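Side-chain contacts in Exo-alpha-sialidase (Clostridium perfringens, PDB 2VO8), which probably removes terminal sialic acids from glycans and, through this cohesin module, joins toxin complexes by tight binding to a dockerin module of a partner: residues A[117-122]-A[127-132]; A[26-31]-A[110-115]; A[55-60]-A[71-76]; A[79-84]-A[97-102]. One frame throughout, in Å; residues are numbered along the deposited sequence. Where two conformers were deposited one is given.

Interaction 1: residues A[117-122]-A[127-132]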
# COMPACT_ATOMS: atom_id res chain seq x y z
N ALA A 117 -5.72 6.36 3.43
CA ALA A 117 -6.28 5.11 2.88
C ALA A 117 -7.78 5.34 2.72
O ALA A 117 -8.48 5.59 3.69
CB ALA A 117 -6.01 3.95 3.78
N LEU A 118 -8.22 5.35 1.47
CA LEU A 118 -9.60 5.79 1.11
C LEU A 118 -10.08 4.83 0.04
O LEU A 118 -9.24 4.27 -0.70
CB LEU A 118 -9.59 7.17 0.49
CG LEU A 118 -8.90 8.41 1.03
CD1 LEU A 118 -8.79 9.41 -0.08
CD2 LEU A 118 -9.67 9.00 2.22
N VAL A 119 -11.41 4.67 -0.07
CA VAL A 119 -12.02 3.95 -1.20
C VAL A 119 -13.09 4.82 -1.86
O VAL A 119 -13.76 5.62 -1.20
CB VAL A 119 -12.61 2.53 -0.84
CG1 VAL A 119 -11.50 1.51 -0.46
CG2 VAL A 119 -13.65 2.63 0.27
N GLY A 120 -13.18 4.72 -3.20
CA GLY A 120 -14.26 5.30 -3.97
C GLY A 120 -15.23 4.17 -4.17
O GLY A 120 -14.84 3.03 -4.47
N ALA A 121 -16.51 4.49 -4.01
CA ALA A 121 -17.55 3.48 -3.93
C ALA A 121 -18.64 3.77 -4.95
O ALA A 121 -18.62 4.79 -5.63
CB ALA A 121 -18.13 3.43 -2.53
N GLY A 122 -19.58 2.85 -5.03
CA GLY A 122 -20.71 2.93 -6.00
C GLY A 122 -21.80 3.95 -5.69
O GLY A 122 -22.76 4.10 -6.45
N HIS A 127 -14.69 7.39 0.81
CA HIS A 127 -14.91 6.89 2.16
C HIS A 127 -13.58 6.50 2.81
O HIS A 127 -12.69 5.96 2.15
CB HIS A 127 -15.76 5.65 2.11
CG HIS A 127 -17.13 5.89 1.59
ND1 HIS A 127 -17.44 5.75 0.26
CD2 HIS A 127 -18.28 6.26 2.21
CE1 HIS A 127 -18.73 6.04 0.08
NE2 HIS A 127 -19.26 6.33 1.26
N ASP A 128 -13.46 6.74 4.11
CA ASP A 128 -12.20 6.42 4.81
C ASP A 128 -12.02 4.96 5.13
O ASP A 128 -12.97 4.24 5.42
CB ASP A 128 -12.10 7.19 6.12
CG ASP A 128 -12.07 8.67 5.95
OD1 ASP A 128 -11.69 9.18 4.87
OD2 ASP A 128 -12.38 9.33 6.97
N LEU A 129 -10.76 4.53 5.14
CA LEU A 129 -10.38 3.21 5.65
C LEU A 129 -9.53 3.51 6.91
O LEU A 129 -8.94 4.55 6.99
CB LEU A 129 -9.51 2.44 4.66
CG LEU A 129 -10.11 1.94 3.32
CD1 LEU A 129 -9.03 1.26 2.53
CD2 LEU A 129 -11.34 1.03 3.45
N GLU A 130 -9.50 2.57 7.83
CA GLU A 130 -8.54 2.63 8.94
C GLU A 130 -7.12 2.55 8.37
O GLU A 130 -6.87 1.78 7.44
CB GLU A 130 -8.76 1.49 9.89
CG GLU A 130 -9.96 1.72 10.80
CD GLU A 130 -9.97 0.82 12.02
OE1 GLU A 130 -8.88 0.35 12.46
OE2 GLU A 130 -11.09 0.54 12.52
N LEU A 131 -6.22 3.34 8.96
CA LEU A 131 -4.82 3.35 8.56
C LEU A 131 -4.07 2.10 9.04
O LEU A 131 -4.55 1.30 9.82
CB LEU A 131 -4.16 4.65 9.03
CG LEU A 131 -4.87 5.94 8.61
CD1 LEU A 131 -4.15 7.23 9.09
CD2 LEU A 131 -5.06 5.94 7.07
N SER A 132 -2.85 1.91 8.54
CA SER A 132 -2.08 0.75 8.93
C SER A 132 -0.57 1.03 8.71
O SER A 132 -0.22 1.91 7.93
CB SER A 132 -2.52 -0.53 8.21
OG SER A 132 -2.42 -0.37 6.78
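The carbonyl oxygen of H127 is gripped twice by the opposite strand. V119 N donates to H127 O over 2.9 Å, nearly straight (165° at the hydrogen) and in the carbonyl plane, while the CA-H of L118 makes a weaker approach to H127 O at 3.3 Å. V119 O answers with a 2.8 Å bond from H127 N, so V119 and H127 form a hydrogen-bonded antiparallel pair; beside it, L118 and D128 are a non-hydrogen-bonded pair. At the end of this pairing a single, less regular bond runs from L129 N to A117 O at 2.9 Å, its donor tilted 34° from the carbonyl plane.

Side chains alternate between the two faces of this beta hairpin. L118 and D128 run side by side in the same direction, and the methyl CD2 of L118 reaches the carboxylate oxygen OD1 of D128 at 3.3 Å. V119 and H127 occupy the other face, where the valine crosses the histidine at about a right angle; V119 O lies at the edge of the imidazole, near its plane, and the methyl of A121 approaches the ring obliquely, 3.7 Å from its ND1. Farther along, V119 CG1 sits 3.9 Å from CD1 of L129, with CD2 equally near. A117 CB packs on CB of L129 and on CD2 of L131; with CG of L131 anti to its carbonyl carbon (chi1 -54°), the end of that side chain lies nearer A117 than its base does.

V119 also touches V41 and A44 of strand 41-49. Backbone bonds thus set the register of this cohesin hairpin, while A117, V119 and L129 are buried together, D128 and the apolar L131 are exposed, and L118, A121 and H127 lie between.

Interaction 2: residues A[26-31]-A[110-115]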
# COMPACT_ATOMS: atom_id res chain seq x y z
N PHE A 26 12.45 -6.56 -1.97
CA PHE A 26 11.32 -7.22 -1.32
C PHE A 26 10.03 -6.48 -1.68
O PHE A 26 10.09 -5.37 -2.15
CB PHE A 26 11.55 -7.25 0.22
CG PHE A 26 11.41 -5.89 0.88
CD1 PHE A 26 10.19 -5.44 1.42
CD2 PHE A 26 12.52 -5.04 0.99
CE1 PHE A 26 10.10 -4.17 1.98
CE2 PHE A 26 12.42 -3.78 1.51
CZ PHE A 26 11.22 -3.34 2.04
N GLU A 27 8.85 -7.06 -1.42
CA GLU A 27 7.52 -6.51 -1.73
C GLU A 27 6.78 -6.08 -0.43
O GLU A 27 6.75 -6.89 0.50
CB GLU A 27 6.70 -7.64 -2.43
CG GLU A 27 6.96 -7.79 -3.99
CD GLU A 27 8.04 -8.83 -4.44
OE1 GLU A 27 8.45 -8.80 -5.61
OE2 GLU A 27 8.48 -9.70 -3.66
N ALA A 28 6.22 -4.88 -0.36
CA ALA A 28 5.12 -4.61 0.55
C ALA A 28 3.79 -4.68 -0.20
O ALA A 28 3.64 -4.06 -1.25
CB ALA A 28 5.29 -3.25 1.21
N ILE A 29 2.84 -5.42 0.36
CA ILE A 29 1.58 -5.70 -0.32
C ILE A 29 0.44 -4.92 0.32
O ILE A 29 0.06 -5.18 1.46
CB ILE A 29 1.25 -7.20 -0.30
CG1 ILE A 29 2.36 -8.00 -0.98
CG2 ILE A 29 -0.09 -7.46 -0.96
CD1 ILE A 29 2.19 -9.50 -0.86
N LEU A 30 -0.11 -3.98 -0.44
CA LEU A 30 -1.14 -3.09 0.08
C LEU A 30 -2.54 -3.59 -0.30
O LEU A 30 -2.77 -4.01 -1.44
CB LEU A 30 -0.96 -1.69 -0.41
CG LEU A 30 0.44 -1.09 -0.49
CD1 LEU A 30 0.30 0.38 -0.87
CD2 LEU A 30 1.09 -1.28 0.91
N GLY A 31 -3.46 -3.60 0.65
CA GLY A 31 -4.81 -4.09 0.34
C GLY A 31 -5.89 -3.49 1.21
O GLY A 31 -5.70 -2.43 1.82
N GLU A 110 12.49 -0.06 10.86
CA GLU A 110 11.90 0.94 9.99
C GLU A 110 10.39 0.69 9.79
O GLU A 110 9.96 -0.44 9.80
CB GLU A 110 12.54 0.94 8.61
CG GLU A 110 14.08 1.16 8.66
CD GLU A 110 14.43 2.58 9.09
OE1 GLU A 110 13.66 3.52 8.82
OE2 GLU A 110 15.51 2.76 9.69
N VAL A 111 9.65 1.75 9.59
CA VAL A 111 8.18 1.67 9.46
C VAL A 111 7.75 1.98 8.03
O VAL A 111 8.06 3.06 7.50
CB VAL A 111 7.48 2.60 10.45
CG1 VAL A 111 5.95 2.54 10.29
CG2 VAL A 111 7.96 2.25 11.92
N LEU A 112 7.03 1.03 7.43
CA LEU A 112 6.30 1.20 6.19
C LEU A 112 4.82 1.46 6.55
O LEU A 112 4.20 0.61 7.17
CB LEU A 112 6.46 -0.02 5.34
CG LEU A 112 7.94 -0.47 5.15
CD1 LEU A 112 8.01 -1.77 4.44
CD2 LEU A 112 8.74 0.72 4.49
N GLY A 113 4.36 2.67 6.25
CA GLY A 113 3.06 3.20 6.69
C GLY A 113 2.10 3.59 5.59
O GLY A 113 2.48 3.98 4.50
N LEU A 114 0.82 3.52 5.92
CA LEU A 114 -0.22 4.08 5.07
C LEU A 114 -0.85 5.20 5.88
O LEU A 114 -1.56 4.93 6.88
CB LEU A 114 -1.22 2.98 4.66
CG LEU A 114 -0.74 1.78 3.82
CD1 LEU A 114 -1.79 0.61 3.62
CD2 LEU A 114 -0.23 2.19 2.39
N THR A 115 -0.57 6.45 5.49
CA THR A 115 -1.04 7.60 6.27
C THR A 115 -2.35 8.21 5.74
O THR A 115 -2.93 9.10 6.36
CB THR A 115 0.05 8.69 6.36
OG1 THR A 115 0.50 9.03 5.04
CG2 THR A 115 1.23 8.20 7.16
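The F26 ring meets L112 at its edge: the leucine methyl CD1 lies near the ring plane, 4.0 Å from CE1 of F26. The two side chains advance toward one another, each reaching in from its own strand, and with the phenylalanine's CG set between its backbone N and carbonyl carbon (chi1 71°) it is the ring edge that is turned to L112. The F26 side chain also touches L101 and P103 of strand 95-103 and V16.

The same L112 methyl is 4.5 Å from CB of A28, a looser contact with a small side chain. Farther along, L114 slips CD2 against both methyls of L30, 3.8 Å from CD1 and 4.0 Å from CD2 of L30, the two leucines crossing obliquely. With no polar atom taking part, the contact is purely apolar, and all five residues are buried. The strands run 31° apart in direction and their axes come no nearer than 9.8 Å, about the separation of layers in a beta sandwich, so side chains rather than backbone bonds span the gap. This is the way the two sheets of the cohesin jelly-roll sandwich meet at their core.

Alternation along each strand supplies the inward residues: F26, A28 and L30 from one, L112 and L114 from the other. Strand 26-33 is hydrogen-bonded to strand 95-103, while strand 107-121 pairs with strands 41-49 and 126-139; Y46 touches both L30 and L114, and V136 lies against L112.

Interaction 3: residues A[55-60]-A[71-76]; sequences FILNEI and SKEVEP
This is a sparse surface contact between strands 55-62 and 67-75, which do not pair with each other but face each other near the margin of the beta sandwich. Two spots carry it, and their chemistry differs. At one, I60 sends its methyl CD1 to S71, 3.7 Å from OG and 3.9 Å from CB of the serine. A water bridges the same two residues: it donates to I60 O over 3.0 Å and is hydrogen-bonded to S71 OG at 2.7 Å, so the hydroxyl meets both a hydrocarbon and a polar partner.

At the other spot L57 and E73 pass alongside one another, heading oppositely, and the methyl CD2 of L57 comes within 4.0 Å of OE1 of E73. The glutamate spans the gap as an extended chain, its CG anti to the backbone N (chi1 -171°), which carries OE1 across to the leucine. Its other oxygen, OE2, takes hydrogen bonds from outside the pair, with the hydroxyl of Y50 and with G77 N, which probably fix the direction of the carboxylate.

A classic beta bulge explains why L57 and I60 both turn inward with two residues between them: N58 and E59 together face N100. Strand 95-103 pairs with strand 55-62 and strand 78-85 with strand 67-75, and these inner neighbours touch the contact too, V99 against L57, with V79 and I81 against I60.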
# COMPACT_ATOMS: atom_id res chain seq x y z
N PHE A 55 15.66 2.99 2.09
CA PHE A 55 15.13 2.23 0.96
C PHE A 55 15.20 2.98 -0.36
O PHE A 55 15.05 4.15 -0.39
CB PHE A 55 13.67 1.82 1.15
CG PHE A 55 13.39 1.14 2.44
CD1 PHE A 55 13.48 -0.19 2.54
CD2 PHE A 55 13.01 1.85 3.55
CE1 PHE A 55 13.22 -0.81 3.68
CE2 PHE A 55 12.75 1.25 4.68
CZ PHE A 55 12.87 -0.09 4.76
N ILE A 56 15.38 2.21 -1.41
CA ILE A 56 15.19 2.60 -2.80
C ILE A 56 13.76 2.15 -3.29
O ILE A 56 13.52 0.99 -3.22
CB ILE A 56 16.29 1.87 -3.67
CG1 ILE A 56 17.70 2.22 -3.20
CG2 ILE A 56 16.14 2.10 -5.08
CD1 ILE A 56 18.75 1.21 -3.52
N LEU A 57 12.91 3.08 -3.79
CA LEU A 57 11.64 2.68 -4.39
C LEU A 57 11.86 2.18 -5.82
O LEU A 57 12.27 2.94 -6.70
CB LEU A 57 10.65 3.83 -4.38
CG LEU A 57 9.27 3.55 -5.00
CD1 LEU A 57 8.53 2.49 -4.20
CD2 LEU A 57 8.46 4.83 -5.09
N ASN A 58 11.56 0.90 -6.05
CA ASN A 58 11.84 0.27 -7.34
C ASN A 58 10.71 0.36 -8.33
O ASN A 58 10.89 0.92 -9.42
CB ASN A 58 12.21 -1.20 -7.19
CG ASN A 58 13.45 -1.39 -6.38
OD1 ASN A 58 13.54 -2.28 -5.51
ND2 ASN A 58 14.43 -0.52 -6.64
N GLU A 59 9.56 -0.19 -7.99
CA GLU A 59 8.35 -0.11 -8.87
C GLU A 59 7.14 -0.37 -8.00
O GLU A 59 7.23 -1.07 -6.98
CB GLU A 59 8.35 -1.12 -9.99
CG GLU A 59 8.57 -2.56 -9.52
CD GLU A 59 8.20 -3.65 -10.54
OE1 GLU A 59 8.07 -3.33 -11.76
OE2 GLU A 59 8.08 -4.84 -10.12
N ILE A 60 6.02 0.21 -8.42
CA ILE A 60 4.74 0.02 -7.73
C ILE A 60 3.80 -0.49 -8.82
O ILE A 60 3.62 0.15 -9.85
CB ILE A 60 4.24 1.32 -7.13
CG1 ILE A 60 5.13 1.78 -5.96
CG2 ILE A 60 2.81 1.20 -6.61
CD1 ILE A 60 4.81 3.15 -5.54
N SER A 71 1.03 6.09 -9.59
CA SER A 71 1.72 6.50 -8.38
C SER A 71 2.68 7.65 -8.66
O SER A 71 3.24 7.74 -9.76
CB SER A 71 2.46 5.33 -7.76
OG SER A 71 3.60 4.96 -8.52
N LYS A 72 2.88 8.50 -7.66
CA LYS A 72 3.86 9.60 -7.72
C LYS A 72 4.48 9.77 -6.34
O LYS A 72 3.77 9.90 -5.32
CB LYS A 72 3.20 10.92 -8.14
CG LYS A 72 4.22 12.06 -8.52
CD LYS A 72 3.59 13.48 -8.68
CE LYS A 72 2.68 13.88 -7.49
NZ LYS A 72 2.32 15.37 -7.35
N GLU A 73 5.81 9.76 -6.32
CA GLU A 73 6.52 10.10 -5.12
C GLU A 73 6.50 11.63 -5.05
O GLU A 73 7.30 12.31 -5.74
CB GLU A 73 7.93 9.52 -5.18
CG GLU A 73 8.61 9.69 -3.86
CD GLU A 73 9.79 8.78 -3.67
OE1 GLU A 73 10.39 8.36 -4.67
OE2 GLU A 73 10.16 8.52 -2.50
N VAL A 74 5.57 12.16 -4.25
CA VAL A 74 5.33 13.61 -4.17
C VAL A 74 6.32 14.37 -3.26
O VAL A 74 6.50 15.57 -3.41
CB VAL A 74 3.88 13.92 -3.75
CG1 VAL A 74 2.88 13.13 -4.62
CG2 VAL A 74 3.65 13.66 -2.25
N GLU A 75 6.93 13.65 -2.33
CA GLU A 75 8.11 14.11 -1.59
C GLU A 75 8.91 12.88 -1.38
O GLU A 75 8.35 11.82 -1.39
CB GLU A 75 7.73 14.57 -0.19
CG GLU A 75 7.06 15.90 -0.02
CD GLU A 75 6.81 16.16 1.47
OE1 GLU A 75 7.75 15.92 2.30
OE2 GLU A 75 5.67 16.57 1.81
N PRO A 76 10.22 13.02 -1.10
CA PRO A 76 10.97 11.80 -0.78
C PRO A 76 10.28 11.01 0.37
O PRO A 76 9.96 11.57 1.43
CB PRO A 76 12.33 12.35 -0.36
CG PRO A 76 12.43 13.63 -1.06
CD PRO A 76 11.07 14.22 -1.06
O HOH W 1 2.93 3.01 -10.25

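Interaction 4: residues A[79-84]-A[97-102]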
# COMPACT_ATOMS: atom_id res chain seq x y z
N VAL A 79 4.47 8.61 -1.10
CA VAL A 79 4.07 8.16 -2.45
C VAL A 79 2.53 8.08 -2.52
O VAL A 79 1.90 7.30 -1.79
CB VAL A 79 4.65 6.80 -2.83
CG1 VAL A 79 4.40 6.49 -4.37
CG2 VAL A 79 6.14 6.69 -2.49
N ARG A 80 1.97 8.90 -3.40
CA ARG A 80 0.55 8.88 -3.68
C ARG A 80 0.27 7.74 -4.65
O ARG A 80 0.86 7.69 -5.72
CB ARG A 80 0.09 10.21 -4.27
CG ARG A 80 -1.40 10.19 -4.56
CD ARG A 80 -1.96 11.57 -4.76
NE ARG A 80 -1.60 12.15 -6.06
CZ ARG A 80 -0.85 13.24 -6.25
NH1 ARG A 80 -0.32 13.93 -5.23
NH2 ARG A 80 -0.60 13.65 -7.49
N ILE A 81 -0.63 6.85 -4.27
CA ILE A 81 -0.95 5.63 -5.01
C ILE A 81 -2.46 5.59 -5.25
O ILE A 81 -3.25 5.64 -4.29
CB ILE A 81 -0.51 4.37 -4.30
CG1 ILE A 81 0.99 4.43 -3.97
CG2 ILE A 81 -0.92 3.11 -5.11
CD1 ILE A 81 1.47 3.25 -3.35
N LEU A 82 -2.84 5.59 -6.54
CA LEU A 82 -4.25 5.50 -6.95
C LEU A 82 -4.43 4.14 -7.60
O LEU A 82 -3.72 3.83 -8.59
CB LEU A 82 -4.60 6.60 -7.97
CG LEU A 82 -4.40 8.05 -7.53
CD1 LEU A 82 -4.77 9.10 -8.62
CD2 LEU A 82 -5.19 8.33 -6.27
N VAL A 83 -5.36 3.34 -7.05
CA VAL A 83 -5.73 2.01 -7.54
C VAL A 83 -7.16 2.16 -8.10
O VAL A 83 -8.03 2.68 -7.43
CB VAL A 83 -5.91 0.89 -6.45
CG1 VAL A 83 -5.86 -0.47 -7.12
CG2 VAL A 83 -4.94 0.96 -5.27
N ALA A 84 -7.40 1.69 -9.32
CA ALA A 84 -8.76 1.77 -9.91
C ALA A 84 -9.13 0.45 -10.57
O ALA A 84 -8.32 -0.22 -11.23
CB ALA A 84 -8.89 2.95 -10.87
N VAL A 97 -2.02 -3.70 -4.37
CA VAL A 97 -0.79 -3.05 -4.86
C VAL A 97 0.44 -3.77 -4.33
O VAL A 97 0.44 -4.23 -3.17
CB VAL A 97 -0.71 -1.58 -4.42
CG1 VAL A 97 0.66 -0.91 -4.99
CG2 VAL A 97 -1.96 -0.81 -4.78
N LYS A 98 1.46 -3.91 -5.19
CA LYS A 98 2.78 -4.44 -4.81
C LYS A 98 3.74 -3.26 -4.84
O LYS A 98 3.90 -2.63 -5.89
CB LYS A 98 3.28 -5.44 -5.85
CG LYS A 98 2.43 -6.69 -6.04
CD LYS A 98 3.14 -7.71 -6.95
CE LYS A 98 2.50 -7.93 -8.33
NZ LYS A 98 2.84 -9.35 -8.73
N VAL A 99 4.40 -2.95 -3.72
CA VAL A 99 5.42 -1.90 -3.68
C VAL A 99 6.79 -2.58 -3.51
O VAL A 99 7.03 -3.27 -2.54
CB VAL A 99 5.19 -0.86 -2.53
CG1 VAL A 99 6.27 0.26 -2.55
CG2 VAL A 99 3.84 -0.26 -2.58
N ASN A 100 7.65 -2.47 -4.52
CA ASN A 100 8.91 -3.19 -4.54
C ASN A 100 10.01 -2.20 -4.11
O ASN A 100 10.11 -1.11 -4.67
CB ASN A 100 9.20 -3.76 -5.93
CG ASN A 100 10.31 -4.74 -5.92
OD1 ASN A 100 11.51 -4.35 -5.79
ND2 ASN A 100 9.97 -6.04 -5.99
N LEU A 101 10.74 -2.58 -3.07
CA LEU A 101 11.76 -1.76 -2.40
C LEU A 101 13.03 -2.55 -2.22
O LEU A 101 13.00 -3.72 -2.07
CB LEU A 101 11.26 -1.31 -1.01
CG LEU A 101 10.03 -0.40 -1.08
CD1 LEU A 101 8.92 -0.90 -0.12
CD2 LEU A 101 10.32 1.03 -0.83
N THR A 102 14.19 -1.87 -2.21
CA THR A 102 15.47 -2.50 -1.85
C THR A 102 16.11 -1.67 -0.72
O THR A 102 16.30 -0.45 -0.87
CB THR A 102 16.44 -2.57 -3.02
OG1 THR A 102 15.83 -3.29 -4.12
CG2 THR A 102 17.79 -3.23 -2.61
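Segments 79-84 and 97-102, of strands 78-85 and 95-103, run roughly antiparallel, their directions 149° apart, but their axes approach no closer than 9.8 Å, too far for backbone pairing. Even the nearest pair of CA atoms, V83 and V97, is 7.6 Å apart, so the contact rests on side chains alone. V97 is its hub. Its methyl CG2 touches CG2 of V83 at 3.5 Å, a tight meeting of two methyls, and lies 4.1 Å from CG2 of I81. The V97 rotamer leaves CG1 anti to the backbone N (chi1 -180°) and turns CG2 toward both partners.

Such facing of aliphatic residues between two separate layers is the hallmark of a beta sandwich, here the jelly roll of a cohesin module: strand 78-85 is bonded to strands 41-49 and 67-75 on one layer, strand 95-103 to strands 26-33 and 55-62 on the other. Toward the far end of the contact I81 extends its CD1 to within 4.3 Å of CG2 of V99, a looser touch that prolongs the apolar seam. L30 of strand 26-33 packs on both I81 and V97, and I60 approaches V97 from strand 55-62.

Interactions 2 and 4 form the buried, wholly apolar core, joining the two layers of the sandwich side by side; strands 26-33 and 95-103 are bonded neighbours, and L30 N to V97 O is a probable hydrogen bond between the two contacts. Interaction 3 bridges the same layers at their margin, where a water and a carboxylate mix with aliphatic groups; F55, on its first segment but outside the contact itself, packs on F26 and L112. Interaction 1 alone has backbone bonding across its segments, as a partly buried hairpin within one layer, across the chain's centre from interaction 3. It shares strand 107-121 with interaction 2, S132 O probably accepting a bond from L114 N.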